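Local coordinates for protein cyclopropane mycolic acid synthase 1 (Mycobacterium tuberculosis, PDB 1KPH) that catalyses the S-adenosylmethionine-dependent conversion of a double bond to a cyclopropane ring at the distal position of alpha mycolic acids, components of the mycobacterial cell envelope, at residues G137-F142 / D148-L153; L192-T197 / Y259-K264; R81-Y86 / R114-L119; M43-A48 / A233-L238. All coordinates share one frame; numbering follows the deposited sequence.

Contact 1 of 4, residues G137-F142 / D148-L153. With SAH (S-adenosyl-L-homocysteine), chain F; 10A (didecyl-dimethyl-ammonium), chain G.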
# COMPACT_ATOMS: atom_id res chain seq x y z
N GLY A 137 1.71 0.89 0.74
CA GLY A 137 1.05 1.30 -0.49
C GLY A 137 0.05 2.42 -0.40
O GLY A 137 -0.87 2.49 -1.21
N ALA A 138 0.21 3.31 0.58
CA ALA A 138 -0.71 4.44 0.72
C ALA A 138 0.03 5.73 0.34
O ALA A 138 -0.56 6.67 -0.19
CB ALA A 138 -1.21 4.54 2.16
N PHE A 139 1.33 5.73 0.60
CA PHE A 139 2.19 6.87 0.30
C PHE A 139 1.97 7.39 -1.12
O PHE A 139 1.85 8.59 -1.34
CB PHE A 139 3.66 6.46 0.49
CG PHE A 139 4.59 7.61 0.75
CD1 PHE A 139 4.46 8.38 1.91
CD2 PHE A 139 5.60 7.92 -0.15
CE1 PHE A 139 5.33 9.43 2.17
CE2 PHE A 139 6.48 8.97 0.10
CZ PHE A 139 6.35 9.73 1.27
N GLU A 140 1.92 6.47 -2.08
CA GLU A 140 1.74 6.82 -3.48
C GLU A 140 0.51 7.69 -3.75
O GLU A 140 0.35 8.23 -4.85
CB GLU A 140 1.68 5.55 -4.33
CG GLU A 140 2.90 4.64 -4.17
CD GLU A 140 2.75 3.63 -3.04
OE1 GLU A 140 2.18 3.97 -1.98
OE2 GLU A 140 3.22 2.48 -3.20
N HIS A 141 -0.36 7.82 -2.76
CA HIS A 141 -1.58 8.62 -2.90
C HIS A 141 -1.47 9.98 -2.22
O HIS A 141 -2.32 10.85 -2.43
CB HIS A 141 -2.77 7.87 -2.29
CG HIS A 141 -3.28 6.75 -3.14
ND1 HIS A 141 -3.93 6.95 -4.34
CD2 HIS A 141 -3.25 5.41 -2.95
CE1 HIS A 141 -4.27 5.78 -4.85
NE2 HIS A 141 -3.88 4.83 -4.03
N PHE A 142 -0.44 10.16 -1.40
CA PHE A 142 -0.25 11.40 -0.66
C PHE A 142 0.12 12.60 -1.53
O PHE A 142 -0.40 13.71 -1.32
CB PHE A 142 0.83 11.22 0.42
CG PHE A 142 0.51 10.17 1.46
CD1 PHE A 142 -0.70 9.49 1.45
CD2 PHE A 142 1.43 9.87 2.46
CE1 PHE A 142 -0.99 8.52 2.42
CE2 PHE A 142 1.15 8.91 3.43
CZ PHE A 142 -0.06 8.24 3.41
N ASP A 148 6.27 15.90 3.34
CA ASP A 148 6.84 16.53 4.52
C ASP A 148 5.85 16.58 5.67
O ASP A 148 6.21 16.32 6.82
CB ASP A 148 7.32 17.94 4.17
CG ASP A 148 8.03 18.61 5.33
OD1 ASP A 148 7.38 19.36 6.08
OD2 ASP A 148 9.24 18.37 5.49
N ALA A 149 4.60 16.90 5.37
CA ALA A 149 3.56 16.98 6.40
C ALA A 149 3.33 15.61 7.01
O ALA A 149 3.16 15.48 8.23
CB ALA A 149 2.27 17.51 5.80
N PHE A 150 3.33 14.58 6.17
CA PHE A 150 3.12 13.22 6.66
C PHE A 150 4.19 12.81 7.67
O PHE A 150 3.87 12.37 8.78
CB PHE A 150 3.10 12.22 5.51
CG PHE A 150 2.92 10.80 5.96
CD1 PHE A 150 1.75 10.41 6.61
CD2 PHE A 150 3.94 9.87 5.78
CE1 PHE A 150 1.60 9.11 7.08
CE2 PHE A 150 3.79 8.56 6.25
CZ PHE A 150 2.62 8.19 6.90
N PHE A 151 5.46 12.95 7.30
CA PHE A 151 6.54 12.57 8.21
C PHE A 151 6.56 13.42 9.48
O PHE A 151 6.99 12.97 10.54
CB PHE A 151 7.89 12.64 7.51
CG PHE A 151 8.13 11.51 6.55
CD1 PHE A 151 7.68 11.58 5.24
CD2 PHE A 151 8.80 10.36 6.97
CE1 PHE A 151 7.89 10.52 4.35
CE2 PHE A 151 9.01 9.30 6.09
CZ PHE A 151 8.55 9.38 4.78
N SER A 152 6.10 14.66 9.36
CA SER A 152 6.05 15.56 10.50
C SER A 152 5.06 14.98 11.50
O SER A 152 5.36 14.84 12.69
CB SER A 152 5.59 16.96 10.06
OG SER A 152 5.50 17.84 11.17
N LEU A 153 3.87 14.62 11.00
CA LEU A 153 2.83 14.04 11.84
C LEU A 153 3.29 12.71 12.42
O LEU A 153 3.12 12.45 13.61
CB LEU A 153 1.55 13.82 11.02
CG LEU A 153 0.39 13.11 11.73
CD1 LEU A 153 -0.05 13.92 12.95
CD2 LEU A 153 -0.77 12.93 10.77
N SAH F . -2.32 -1.06 3.02
CA SAH F . -3.34 -1.88 2.37
CB SAH F . -4.08 -1.10 1.26
CG SAH F . -3.24 -0.34 0.21
C SAH F . -2.73 -3.16 1.78
OXT SAH F . -3.49 -4.04 1.35
C5' SAH F . -4.03 2.25 -0.55
C4' SAH F . -4.74 2.56 0.77
O4' SAH F . -4.27 3.78 1.39
C3' SAH F . -6.25 2.70 0.61
O3' SAH F . -6.91 1.99 1.69
C2' SAH F . -6.47 4.19 0.70
O2' SAH F . -7.80 4.52 1.12
C1' SAH F . -5.42 4.62 1.66
N9 SAH F . -5.08 6.04 1.57
C8 SAH F . -4.73 6.81 0.50
N7 SAH F . -4.47 8.06 0.73
C5 SAH F . -4.66 8.14 2.11
C6 SAH F . -4.55 9.28 3.14
N6 SAH F . -4.19 10.54 2.81
N1 SAH F . -4.82 8.97 4.45
C2 SAH F . -5.18 7.69 4.77
N3 SAH F . -5.31 6.61 3.96
C4 SAH F . -5.03 6.91 2.64
C1 10A G . 3.91 7.97 -12.03
C2 10A G . 2.53 8.03 -11.36
C3 10A G . 2.38 6.88 -10.36
C4 10A G . 1.03 6.80 -9.62
C5 10A G . 1.10 5.59 -8.68
C6 10A G . -0.19 5.28 -7.90
C7 10A G . 0.13 4.02 -7.09
C8 10A G . -1.05 3.41 -6.33
C9 10A G . -0.56 2.12 -5.64
C10 10A G . -1.74 1.35 -5.05
N1 10A G . -1.61 -0.08 -4.50
C11 10A G . -3.01 -0.51 -4.10
C12 10A G . -0.78 -0.11 -3.24
C13 10A G . -0.99 -1.12 -5.44
C14 10A G . -1.56 -1.42 -6.86
C15 10A G . -0.64 -2.22 -7.82
C16 10A G . 0.72 -1.61 -8.24
C17 10A G . 0.59 -0.33 -9.09
C18 10A G . 1.94 0.24 -9.53
C19 10A G . 1.74 1.51 -10.38
C20 10A G . 3.10 2.03 -10.85
C21 10A G . 2.95 3.27 -11.73
C22 10A G . 4.34 3.72 -12.18

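Contact 2 of 4, residues L192-T197 / Y259-K264. With 10A (didecyl-dimethyl-ammonium), chain G.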
# COMPACT_ATOMS: atom_id res chain seq x y z
N LEU A 192 2.57 5.79 -17.59
CA LEU A 192 2.39 6.49 -16.32
C LEU A 192 1.20 7.43 -16.43
O LEU A 192 0.43 7.60 -15.48
CB LEU A 192 3.63 7.33 -15.97
CG LEU A 192 4.99 6.64 -15.90
CD1 LEU A 192 6.01 7.63 -15.35
CD2 LEU A 192 4.91 5.41 -15.02
N LYS A 193 1.07 8.06 -17.60
CA LYS A 193 -0.03 8.98 -17.86
C LYS A 193 -1.33 8.18 -17.77
O LYS A 193 -2.30 8.61 -17.14
CB LYS A 193 0.14 9.61 -19.25
CG LYS A 193 -0.98 10.56 -19.68
CD LYS A 193 -2.10 9.81 -20.39
CE LYS A 193 -3.19 10.78 -20.84
NZ LYS A 193 -4.23 10.12 -21.68
N PHE A 194 -1.33 7.01 -18.39
CA PHE A 194 -2.49 6.14 -18.38
C PHE A 194 -2.91 5.76 -16.96
O PHE A 194 -4.10 5.79 -16.62
CB PHE A 194 -2.19 4.86 -19.16
CG PHE A 194 -3.14 3.74 -18.86
CD1 PHE A 194 -4.48 3.83 -19.21
CD2 PHE A 194 -2.69 2.60 -18.18
CE1 PHE A 194 -5.37 2.80 -18.90
CE2 PHE A 194 -3.57 1.57 -17.86
CZ PHE A 194 -4.91 1.67 -18.23
N ILE A 195 -1.93 5.40 -16.13
CA ILE A 195 -2.20 5.01 -14.76
C ILE A 195 -2.83 6.15 -13.95
O ILE A 195 -3.85 5.96 -13.30
CB ILE A 195 -0.91 4.54 -14.05
CG1 ILE A 195 -0.40 3.26 -14.69
CG2 ILE A 195 -1.18 4.32 -12.57
CD1 ILE A 195 -1.37 2.10 -14.63
N VAL A 196 -2.20 7.32 -13.99
CA VAL A 196 -2.69 8.48 -13.25
C VAL A 196 -4.04 8.97 -13.74
O VAL A 196 -4.84 9.48 -12.96
CB VAL A 196 -1.71 9.66 -13.35
CG1 VAL A 196 -2.29 10.89 -12.64
CG2 VAL A 196 -0.38 9.28 -12.74
N THR A 197 -4.30 8.81 -15.03
CA THR A 197 -5.55 9.28 -15.60
C THR A 197 -6.73 8.31 -15.48
O THR A 197 -7.84 8.73 -15.17
CB THR A 197 -5.37 9.66 -17.09
OG1 THR A 197 -4.93 8.51 -17.83
CG2 THR A 197 -4.32 10.76 -17.23
N TYR A 259 -13.01 -3.92 -17.18
CA TYR A 259 -12.18 -5.12 -17.21
C TYR A 259 -10.91 -4.87 -18.03
O TYR A 259 -9.80 -5.07 -17.55
CB TYR A 259 -12.96 -6.29 -17.82
CG TYR A 259 -12.09 -7.48 -18.17
CD1 TYR A 259 -11.61 -8.33 -17.17
CD2 TYR A 259 -11.70 -7.71 -19.48
CE1 TYR A 259 -10.77 -9.40 -17.49
CE2 TYR A 259 -10.86 -8.76 -19.81
CZ TYR A 259 -10.39 -9.60 -18.81
OH TYR A 259 -9.54 -10.63 -19.14
N GLU A 260 -11.10 -4.43 -19.28
CA GLU A 260 -9.99 -4.15 -20.19
C GLU A 260 -9.00 -3.18 -19.57
O GLU A 260 -7.79 -3.34 -19.69
CB GLU A 260 -10.52 -3.55 -21.50
CG GLU A 260 -11.35 -4.51 -22.34
CD GLU A 260 -10.59 -5.76 -22.70
OE1 GLU A 260 -9.46 -5.65 -23.24
OE2 GLU A 260 -11.12 -6.87 -22.46
N ARG A 261 -9.52 -2.15 -18.92
CA ARG A 261 -8.68 -1.15 -18.28
C ARG A 261 -7.83 -1.77 -17.18
O ARG A 261 -6.63 -1.52 -17.10
CB ARG A 261 -9.55 -0.02 -17.72
CG ARG A 261 -8.78 1.16 -17.17
CD ARG A 261 -9.71 2.34 -16.96
NE ARG A 261 -10.80 2.01 -16.05
CZ ARG A 261 -11.85 2.79 -15.83
NH1 ARG A 261 -11.97 3.95 -16.45
NH2 ARG A 261 -12.79 2.40 -14.98
N TYR A 262 -8.46 -2.58 -16.33
CA TYR A 262 -7.71 -3.21 -15.24
C TYR A 262 -6.70 -4.24 -15.71
O TYR A 262 -5.64 -4.39 -15.09
CB TYR A 262 -8.66 -3.80 -14.21
CG TYR A 262 -9.04 -2.79 -13.15
CD1 TYR A 262 -9.87 -1.71 -13.46
CD2 TYR A 262 -8.49 -2.85 -11.87
CE1 TYR A 262 -10.15 -0.73 -12.53
CE2 TYR A 262 -8.76 -1.86 -10.92
CZ TYR A 262 -9.59 -0.80 -11.26
OH TYR A 262 -9.87 0.18 -10.35
N MET A 263 -7.00 -4.97 -16.78
CA MET A 263 -6.04 -5.95 -17.27
C MET A 263 -4.83 -5.19 -17.81
O MET A 263 -3.68 -5.56 -17.56
CB MET A 263 -6.66 -6.80 -18.39
CG MET A 263 -7.62 -7.88 -17.91
SD MET A 263 -6.82 -9.09 -16.82
CE MET A 263 -5.72 -9.94 -17.98
N LYS A 264 -5.09 -4.12 -18.55
CA LYS A 264 -4.03 -3.30 -19.12
C LYS A 264 -3.14 -2.76 -18.00
O LYS A 264 -1.92 -2.72 -18.13
CB LYS A 264 -4.62 -2.15 -19.93
CG LYS A 264 -3.60 -1.15 -20.47
CD LYS A 264 -4.29 -0.04 -21.27
CE LYS A 264 -3.30 1.01 -21.74
NZ LYS A 264 -3.99 2.09 -22.51
C1 10A G . 3.91 7.97 -12.03
C2 10A G . 2.53 8.03 -11.36
C3 10A G . 2.38 6.88 -10.36
C4 10A G . 1.03 6.80 -9.62
C5 10A G . 1.10 5.59 -8.68
C6 10A G . -0.19 5.28 -7.90
C7 10A G . 0.13 4.02 -7.09
C8 10A G . -1.05 3.41 -6.33
C9 10A G . -0.56 2.12 -5.64
C10 10A G . -1.74 1.35 -5.05
N1 10A G . -1.61 -0.08 -4.50
C11 10A G . -3.01 -0.51 -4.10
C12 10A G . -0.78 -0.11 -3.24
C13 10A G . -0.99 -1.12 -5.44
C14 10A G . -1.56 -1.42 -6.86
C15 10A G . -0.64 -2.22 -7.82
C16 10A G . 0.72 -1.61 -8.24
C17 10A G . 0.59 -0.33 -9.09
C18 10A G . 1.94 0.24 -9.53
C19 10A G . 1.74 1.51 -10.38
C20 10A G . 3.10 2.03 -10.85
C21 10A G . 2.95 3.27 -11.73
C22 10A G . 4.34 3.72 -12.18

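Contact 3 of 4, residues R81-Y86 / R114-L119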
# COMPACT_ATOMS: atom_id res chain seq x y z
N ARG A 81 -4.17 -8.99 11.45
CA ARG A 81 -3.01 -9.86 11.66
C ARG A 81 -2.26 -9.33 12.87
O ARG A 81 -1.80 -10.10 13.73
CB ARG A 81 -2.10 -9.83 10.43
CG ARG A 81 -0.77 -10.57 10.58
CD ARG A 81 -0.96 -12.06 10.65
NE ARG A 81 0.29 -12.81 10.58
CZ ARG A 81 0.34 -14.14 10.59
NH1 ARG A 81 -0.78 -14.84 10.67
NH2 ARG A 81 1.51 -14.78 10.54
N ALA A 82 -2.13 -8.01 12.95
CA ALA A 82 -1.45 -7.38 14.07
C ALA A 82 -2.15 -7.77 15.37
O ALA A 82 -1.51 -8.12 16.36
CB ALA A 82 -1.45 -5.86 13.91
N VAL A 83 -3.48 -7.72 15.36
CA VAL A 83 -4.27 -8.08 16.54
C VAL A 83 -4.12 -9.56 16.89
O VAL A 83 -3.71 -9.92 18.00
CB VAL A 83 -5.77 -7.81 16.31
CG1 VAL A 83 -6.59 -8.39 17.46
CG2 VAL A 83 -6.02 -6.32 16.20
N GLU A 84 -4.45 -10.41 15.93
CA GLU A 84 -4.43 -11.86 16.11
C GLU A 84 -3.08 -12.55 16.32
O GLU A 84 -2.98 -13.48 17.13
CB GLU A 84 -5.18 -12.50 14.94
CG GLU A 84 -6.68 -12.25 14.97
CD GLU A 84 -7.31 -12.11 13.59
OE1 GLU A 84 -6.93 -12.88 12.68
OE2 GLU A 84 -8.18 -11.23 13.41
N LYS A 85 -2.05 -12.12 15.61
CA LYS A 85 -0.74 -12.75 15.75
C LYS A 85 0.22 -12.02 16.68
O LYS A 85 1.12 -12.64 17.26
CB LYS A 85 -0.07 -12.92 14.39
CG LYS A 85 1.17 -13.82 14.39
CD LYS A 85 0.79 -15.28 14.61
CE LYS A 85 2.00 -16.19 14.55
NZ LYS A 85 1.64 -17.63 14.76
N TYR A 86 0.04 -10.71 16.84
CA TYR A 86 0.94 -9.94 17.68
C TYR A 86 0.31 -9.36 18.94
O TYR A 86 1.02 -8.82 19.79
CB TYR A 86 1.59 -8.83 16.85
CG TYR A 86 2.40 -9.37 15.70
CD1 TYR A 86 1.79 -9.72 14.49
CD2 TYR A 86 3.77 -9.58 15.82
CE1 TYR A 86 2.53 -10.26 13.43
CE2 TYR A 86 4.52 -10.11 14.77
CZ TYR A 86 3.90 -10.45 13.58
OH TYR A 86 4.64 -10.99 12.55
N ARG A 114 -8.62 -7.04 22.13
CA ARG A 114 -7.92 -5.79 21.85
C ARG A 114 -8.79 -4.71 21.21
O ARG A 114 -9.77 -5.00 20.54
CB ARG A 114 -6.69 -6.04 20.97
CG ARG A 114 -5.59 -6.82 21.67
CD ARG A 114 -5.12 -6.11 22.93
NE ARG A 114 -4.09 -6.89 23.62
CZ ARG A 114 -3.53 -6.55 24.77
NH1 ARG A 114 -3.89 -5.44 25.40
NH2 ARG A 114 -2.60 -7.33 25.30
N SER A 115 -8.40 -3.45 21.44
CA SER A 115 -9.10 -2.30 20.90
C SER A 115 -8.86 -2.21 19.40
O SER A 115 -7.73 -2.32 18.94
CB SER A 115 -8.60 -1.02 21.58
OG SER A 115 -9.10 0.14 20.94
N LYS A 116 -9.94 -2.02 18.63
CA LYS A 116 -9.82 -1.93 17.18
C LYS A 116 -10.68 -0.80 16.64
O LYS A 116 -11.88 -0.74 16.89
CB LYS A 116 -10.27 -3.24 16.53
CG LYS A 116 -9.73 -4.48 17.21
CD LYS A 116 -10.22 -5.75 16.53
CE LYS A 116 -10.17 -6.91 17.51
NZ LYS A 116 -11.00 -6.59 18.71
N ARG A 117 -10.04 0.10 15.89
CA ARG A 117 -10.74 1.23 15.31
C ARG A 117 -10.38 1.46 13.85
O ARG A 117 -9.22 1.39 13.48
CB ARG A 117 -10.43 2.51 16.09
CG ARG A 117 -11.07 2.59 17.46
CD ARG A 117 -11.07 4.04 17.93
NE ARG A 117 -9.73 4.51 18.26
CZ ARG A 117 -9.31 5.76 18.10
NH1 ARG A 117 -10.13 6.67 17.60
NH2 ARG A 117 -8.08 6.09 18.45
N VAL A 118 -11.40 1.73 13.04
CA VAL A 118 -11.21 2.02 11.62
C VAL A 118 -11.93 3.34 11.36
O VAL A 118 -13.11 3.48 11.66
CB VAL A 118 -11.79 0.91 10.72
CG1 VAL A 118 -13.27 0.74 10.99
CG2 VAL A 118 -11.55 1.25 9.26
N LEU A 119 -11.20 4.30 10.80
CA LEU A 119 -11.78 5.61 10.53
C LEU A 119 -11.79 5.99 9.05
O LEU A 119 -10.81 5.77 8.33
CB LEU A 119 -11.02 6.68 11.31
CG LEU A 119 -10.93 6.50 12.83
CD1 LEU A 119 -9.99 7.54 13.41
CD2 LEU A 119 -12.32 6.61 13.44

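Contact 4 of 4, residues M43-A48 / A233-L238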
# COMPACT_ATOMS: atom_id res chain seq x y z
N MET A 43 5.36 -20.58 -2.50
CA MET A 43 4.31 -19.96 -1.70
C MET A 43 3.11 -19.57 -2.55
O MET A 43 3.26 -19.23 -3.72
CB MET A 43 4.82 -18.70 -1.00
CG MET A 43 5.80 -18.93 0.13
SD MET A 43 6.00 -17.44 1.14
CE MET A 43 5.63 -18.08 2.77
N THR A 44 1.92 -19.64 -1.96
CA THR A 44 0.71 -19.24 -2.66
C THR A 44 0.68 -17.73 -2.48
O THR A 44 1.43 -17.19 -1.67
CB THR A 44 -0.56 -19.84 -2.03
OG1 THR A 44 -0.69 -19.36 -0.68
CG2 THR A 44 -0.50 -21.37 -2.02
N LEU A 45 -0.20 -17.05 -3.21
CA LEU A 45 -0.30 -15.61 -3.10
C LEU A 45 -0.70 -15.23 -1.67
O LEU A 45 -0.15 -14.30 -1.09
CB LEU A 45 -1.34 -15.07 -4.09
CG LEU A 45 -1.66 -13.57 -4.04
CD1 LEU A 45 -0.39 -12.75 -4.26
CD2 LEU A 45 -2.70 -13.25 -5.11
N GLN A 46 -1.64 -15.99 -1.11
CA GLN A 46 -2.11 -15.73 0.25
C GLN A 46 -0.97 -15.85 1.26
O GLN A 46 -0.83 -15.00 2.13
CB GLN A 46 -3.25 -16.68 0.62
CG GLN A 46 -3.89 -16.39 1.98
CD GLN A 46 -5.11 -17.25 2.28
OE1 GLN A 46 -6.05 -17.32 1.49
NE2 GLN A 46 -5.10 -17.91 3.43
N GLU A 47 -0.17 -16.91 1.13
CA GLU A 47 0.95 -17.13 2.05
C GLU A 47 1.99 -16.02 1.88
O GLU A 47 2.57 -15.56 2.86
CB GLU A 47 1.61 -18.49 1.77
CG GLU A 47 0.68 -19.68 1.93
CD GLU A 47 1.35 -21.01 1.58
OE1 GLU A 47 2.26 -21.01 0.72
OE2 GLU A 47 0.95 -22.05 2.14
N ALA A 48 2.22 -15.61 0.63
CA ALA A 48 3.20 -14.56 0.34
C ALA A 48 2.74 -13.20 0.85
O ALA A 48 3.56 -12.35 1.20
CB ALA A 48 3.47 -14.51 -1.16
N ALA A 233 6.41 -8.25 -9.65
CA ALA A 233 6.06 -8.72 -10.98
C ALA A 233 5.24 -10.00 -10.85
O ALA A 233 4.26 -10.20 -11.57
CB ALA A 233 7.32 -8.98 -11.80
N LYS A 234 5.64 -10.86 -9.92
CA LYS A 234 4.92 -12.11 -9.69
C LYS A 234 3.55 -11.84 -9.07
O LYS A 234 2.55 -12.41 -9.49
CB LYS A 234 5.74 -13.03 -8.77
CG LYS A 234 5.14 -14.42 -8.60
CD LYS A 234 6.03 -15.28 -7.73
CE LYS A 234 5.54 -16.70 -7.62
NZ LYS A 234 6.52 -17.53 -6.86
N THR A 235 3.51 -10.95 -8.07
CA THR A 235 2.25 -10.60 -7.44
C THR A 235 1.27 -10.13 -8.52
O THR A 235 0.14 -10.60 -8.61
CB THR A 235 2.43 -9.46 -6.40
OG1 THR A 235 3.36 -9.88 -5.38
CG2 THR A 235 1.10 -9.11 -5.75
N LEU A 236 1.74 -9.20 -9.35
CA LEU A 236 0.92 -8.65 -10.43
C LEU A 236 0.54 -9.71 -11.46
O LEU A 236 -0.58 -9.69 -11.98
CB LEU A 236 1.67 -7.49 -11.09
CG LEU A 236 1.72 -6.20 -10.25
CD1 LEU A 236 2.85 -5.29 -10.73
CD2 LEU A 236 0.38 -5.50 -10.34
N ASP A 237 1.46 -10.63 -11.76
CA ASP A 237 1.16 -11.69 -12.71
C ASP A 237 0.03 -12.55 -12.15
O ASP A 237 -0.88 -12.94 -12.88
CB ASP A 237 2.38 -12.57 -12.98
CG ASP A 237 3.44 -11.89 -13.84
OD1 ASP A 237 3.08 -10.96 -14.60
OD2 ASP A 237 4.61 -12.30 -13.78
N LEU A 238 0.08 -12.84 -10.85
CA LEU A 238 -0.94 -13.66 -10.21
C LEU A 238 -2.28 -12.94 -10.15
O LEU A 238 -3.33 -13.56 -10.26
CB LEU A 238 -0.51 -14.08 -8.80
CG LEU A 238 0.73 -14.97 -8.68
CD1 LEU A 238 0.92 -15.40 -7.24
CD2 LEU A 238 0.58 -16.20 -9.56

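Contact 1 of 4, residues G137-F142 / D148-L153
Different first torsions bring the rings of Phe142 and Phe150 together: Phe142 turns CG beside its own backbone N (chi1 -61°), whereas Phe150 holds CG anti to N (chi1 179°). The result is an edge-to-face pair in which the edge of Phe142 points at the face of Phe150, with ring centroids 4.7 Å apart and planes at 57°. Phe142 CE2 sits over the centre of that face and comes within 3.6 Å of Phe150 CD1. Phe139 joins from the same segment, its CE1 meeting Phe151 CE1 at 3.5 Å, while Phe150 CD2 lies 3.9 Å from Phe139 CE1, at the edge of the Phe139 ring. In the Rossmann-like methyltransferase fold this loop follows strand 132-136 and leads into helix 147-157, so the buried aromatic cluster joins a loop of the cofactor pocket to the helix that follows it. Another part of the Phe142 edge lies against S-adenosyl-L-homocysteine, with Phe142 CE1 3.7 Å from adenine C5, and Trp123 meets both Phe142 and Phe150. Earlier in the loop, Ala138 CB packs 3.2 Å from the ribose O4' of the same ligand. His141 NE2 is hydrogen-bonded to Tyr16 OH, and Glu140 CB rests 3.5 Å from C7 of the didecyl-dimethyl-ammonium chain.

Contact 2 of 4, residues L192-T197 / Y259-K264
Two helical segments face each other here, 192-197 with a wider pi-type turn at 195-197 and 259-264 in regular helix, and their backbones come closest at Phe194 and Arg261, whose CA atoms are 9.6 Å apart. The gap is bridged by the Phe194 ring and the Lys264 chain, which approach from opposite directions. Lys264 is fully extended, every torsion from chi1 (175°) onward near 180°, and this carries its methylenes flat across one face of the ring. CE stands over the ring centre, 3.7 Å from the Phe194 centroid, in a CH-pi contact only 1° off the normal. Beyond it the ammonium NZ makes a cation-pi interaction at 4.0 Å from the same centroid, and Lys264 CD touches Phe194 CZ at 3.5 Å. At the ring edge, near its plane, lies the carbonyl O of Arg261, 3.8 Å from Phe194 CZ, where the positive rim of the ring would probably suit an acceptor. Aliphatic Arg261 CG adds a contact with CZ. On helix 186-199, Leu192 and Val196 touch the ligand instead: Val196 CG2 is 3.5 Å from didecyl-dimethyl-ammonium C2. The pairing thus joins a helix lining the lipid-like ligand's pocket to helix 256-275, which carries Cys269, the probable active-site residue.

Contact 3 of 4, residues R81-Y86 / R114-L119
Val83 and Lys116 meet with their side chains crossing at about a right angle, the methyl CG1 of Val83 lying 3.9 Å from Lys116 CE. The straight part of the lysine chain carries CE to the valine, and the bend at its last torsion (chi4 58°) turns only the ammonium. NZ is thereby directed back toward the loop that precedes its strand, where it donates to Arg114 O at 2.7 Å. The bond has a C=O···N angle of 151°, with the donor tilted 18° from the carbonyl plane, and a second acceptor, Asn112 O, shares the same ammonium. Two carbonyls therefore hold the charged end while its carbon neighbour packs on a buried valine. Arg114 contributes only its root: CB lies 4.2 Å from Val83 CG1, and the chain then leads away to a salt bridge between Arg114 NE and Asp87. The valine consequently sees carbon from both partners, although each is a basic residue. This is ordinary packing of helix against sheet edge in the Rossmann-like alpha/beta fold. Helix 77-86 also rests on strand 89-93 through Val83 and Val90, and strand 116-119, at the margin of the sheet, runs parallel to 89-93, while Lys116 touches Val107 of helix 97-109.

Contact 4 of 4, residues M43-A48 / A233-L238
The start of helix 45-57 meets the middle of helix 229-245, and the backbones are nearest at Leu45 and Thr235, with 7.1 Å between their CA atoms. The helix start is a capping box: Thr44 occupies the N-cap, and its side chain and that of Glu47 each accept from the other's backbone N-H. Leu45, the first residue beyond the cap, does the packing. Its CG stands anti to the backbone N (chi1 176°), while Leu238 turns CG beside its own N, and the two side chains run antiparallel, side by side. One methyl of the second leucine, CD1, settles against the base of the first, 3.9 Å from Leu45 CB, and lies 4.2 Å from Leu45 CD1. Leu45 CD1 also lies 4.2 Å from Thr235 CG2. The threonine thus gives carbon to the leucine, while its hydroxyl OG1 is hydrogen-bonded to His231 O of its own helix and to Ala36 N. The atoms that touch across the two segments are all carbon, and they join helix 45-57 to helix 229-245, whose Leu236 packs on Cys269 of helix 256-275, the probable active-site residue. In the cap itself, Glu47 N donates to Thr44 OG1 at 3.1 Å with an N-H···O angle of 163°, and Thr44 N reaches Glu47 OE1 at 3.0 Å from above the carboxylate plane, 41° out of it.

Overall arrangement
Two of the four contacts touch bound ligands and the other two lie farther out in the fold. Contact 1 sits where the two pockets adjoin, touching both S-adenosyl-L-homocysteine and didecyl-dimethyl-ammonium; contact 2 touches the latter from the other end, the two centres lying 24 Å apart. Contact 4 approaches without reaching: the Thr235 side chain is about 7 Å from didecyl-dimethyl-ammonium and about 10 Å from S-adenosyl-L-homocysteine. Its segments alternate along the chain with those of contact 2, their centres 21 Å apart, whereas contacts 1 and 3 both fall within the span between residues 48 and 233. Contact 3 belongs to the cofactor-binding sheet's outer margin, on the opposite side of the chain's centre from contact 2, 33 Å between centres.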